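PDB 2JFR: Ser-thr phosphatase MSPP from Mycobacterium smegmatis, which probably removes phosphate from serine and threonine residues of proteins, as a metal-dependent phosphatase of the PPM (PP2C) family with magnesium and manganese bound. Local coordinates for residues E141-R144 / H145-R148. Residues are numbered along the deposited sequence; the frame is centred on the assembly and turned at random.
Sequences EITR and HEAR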
loop_
_atom_site.group_PDB
_atom_site.type_symbol
_atom_site.label_atom_id
_atom_site.label_comp_id
_atom_site.label_asym_id
_atom_site.label_seq_id
_atom_site.Cartn_x
_atom_site.Cartn_y
_atom_site.Cartn_z
ATOM N N GLU A 141 2.966 -11.811 -19.152
ATOM C CA GLU A 141 2.857 -13.261 -19.245
ATOM C C GLU A 141 1.635 -13.840 -18.523
ATOM O O GLU A 141 1.155 -14.913 -18.928
ATOM C CB GLU A 141 4.115 -13.954 -18.716
ATOM C CG GLU A 141 5.373 -13.744 -19.523
ATOM C CD GLU A 141 6.411 -14.703 -18.926
ATOM O OE1 GLU A 141 5.917 -15.796 -18.509
ATOM O OE2 GLU A 141 7.617 -14.350 -18.873
ATOM N N ILE A 142 1.111 -13.256 -17.459
ATOM C CA ILE A 142 -0.113 -13.715 -16.768
ATOM C C ILE A 142 -0.968 -12.516 -16.415
ATOM O O ILE A 142 -0.432 -11.403 -16.369
ATOM C CB ILE A 142 0.235 -14.474 -15.471
ATOM C CG1 ILE A 142 0.795 -13.637 -14.356
ATOM C CG2 ILE A 142 1.177 -15.631 -15.791
ATOM C CD1 ILE A 142 1.097 -14.359 -13.081
ATOM N N THR A 143 -2.211 -12.722 -16.149
ATOM C CA THR A 143 -3.082 -11.649 -15.711
ATOM C C THR A 143 -2.953 -11.352 -14.234
ATOM O O THR A 143 -2.414 -12.153 -13.467
ATOM C CB THR A 143 -4.575 -11.977 -15.953
ATOM O OG1 THR A 143 -4.962 -13.067 -15.153
ATOM C CG2 THR A 143 -4.838 -12.288 -17.460
ATOM N N ARG A 144 -3.427 -10.170 -13.798
ATOM C CA ARG A 144 -3.447 -9.872 -12.385
ATOM C C ARG A 144 -4.278 -10.891 -11.571
ATOM O O ARG A 144 -3.956 -11.299 -10.486
ATOM C CB ARG A 144 -3.954 -8.450 -12.152
ATOM C CG ARG A 144 -3.159 -7.293 -12.776
ATOM C CD ARG A 144 -3.546 -5.974 -12.079
ATOM N NE ARG A 144 -3.269 -4.780 -12.896
ATOM C CZ ARG A 144 -2.068 -4.187 -12.871
ATOM N NH1 ARG A 144 -1.020 -4.563 -12.130
ATOM N NH2 ARG A 144 -1.941 -3.084 -13.661
ATOM N N HIS A 145 -5.385 -11.360 -12.150
ATOM C CA HIS A 145 -6.183 -12.354 -11.456
ATOM C C HIS A 145 -5.386 -13.638 -11.246
ATOM O O HIS A 145 -5.369 -14.228 -10.197
ATOM C CB HIS A 145 -7.523 -12.577 -12.193
ATOM C CG HIS A 145 -8.328 -13.652 -11.553
ATOM N ND1 HIS A 145 -9.080 -13.421 -10.389
ATOM C CD2 HIS A 145 -8.477 -14.956 -11.859
ATOM C CE1 HIS A 145 -9.679 -14.580 -10.062
ATOM N NE2 HIS A 145 -9.335 -15.522 -10.927
ATOM N N GLU A 146 -4.756 -14.085 -12.347
ATOM C CA GLU A 146 -3.870 -15.262 -12.247
ATOM C C GLU A 146 -2.780 -15.100 -11.206
ATOM O O GLU A 146 -2.468 -16.054 -10.500
ATOM C CB GLU A 146 -3.178 -15.593 -13.607
ATOM C CG GLU A 146 -4.196 -16.090 -14.598
ATOM C CD GLU A 146 -3.868 -16.045 -16.049
ATOM O OE1 GLU A 146 -2.939 -15.414 -16.586
ATOM O OE2 GLU A 146 -4.643 -16.733 -16.768
ATOM N N ALA A 147 -2.179 -13.891 -11.130
ATOM C CA ALA A 147 -1.159 -13.651 -10.135
ATOM C C ALA A 147 -1.658 -13.897 -8.680
ATOM O O ALA A 147 -0.849 -14.219 -7.822
ATOM C CB ALA A 147 -0.596 -12.245 -10.328
ATOM N N ARG A 148 -2.965 -13.735 -8.387
ATOM C CA ARG A 148 -3.489 -13.965 -7.043
ATOM C C ARG A 148 -3.240 -15.381 -6.577
ATOM O O ARG A 148 -3.151 -15.613 -5.392
ATOM C CB ARG A 148 -5.047 -13.801 -6.827
ATOM C CG ARG A 148 -5.469 -12.450 -7.043
ATOM C CD ARG A 148 -6.927 -12.286 -6.934
ATOM N NE ARG A 148 -7.454 -12.523 -5.591
ATOM C CZ ARG A 148 -8.728 -12.680 -5.246
ATOM N NH1 ARG A 148 -9.676 -12.554 -6.149
ATOM N NH2 ARG A 148 -9.054 -12.920 -3.984
#
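T143 and E146 close a capping box at the start of the short helix 144-147. T143 OG1 accepts the amide of E146 (N to OG1 3.0 Å), and E146 returns the bond through its carboxylate, OE1 lying 2.8 Å from T143 N. That second bond is nearly straight at 168°, yet the amide reaches OE1 from above the carboxylate plane, 36° out of it. The side-chain conformations set up the exchange: T143 holds OG1 between its own N and carbonyl carbon (chi1 65°), facing the first turn, while E146 keeps CG beside its backbone N, 3.2 Å from T143 OG1, and runs extended from there to bring OE1 to T143 N. One turn is completed by A147 N, which donates to T143 O at 2.9 Å; a weak bond from R148 N to R144 O follows. Beside the box, I142 lays CD1 against A147, 3.9 Å from its CB. Both residues also touch helix 132-138, I142 through L136 and A147 through V137, which seats the capped turn on that helix. Just past this turn the buried R148 is hydrogen-bonded through NE to F189 O and through NH2 to A192 O, in the chain between strand 180-184 and helix 194-201.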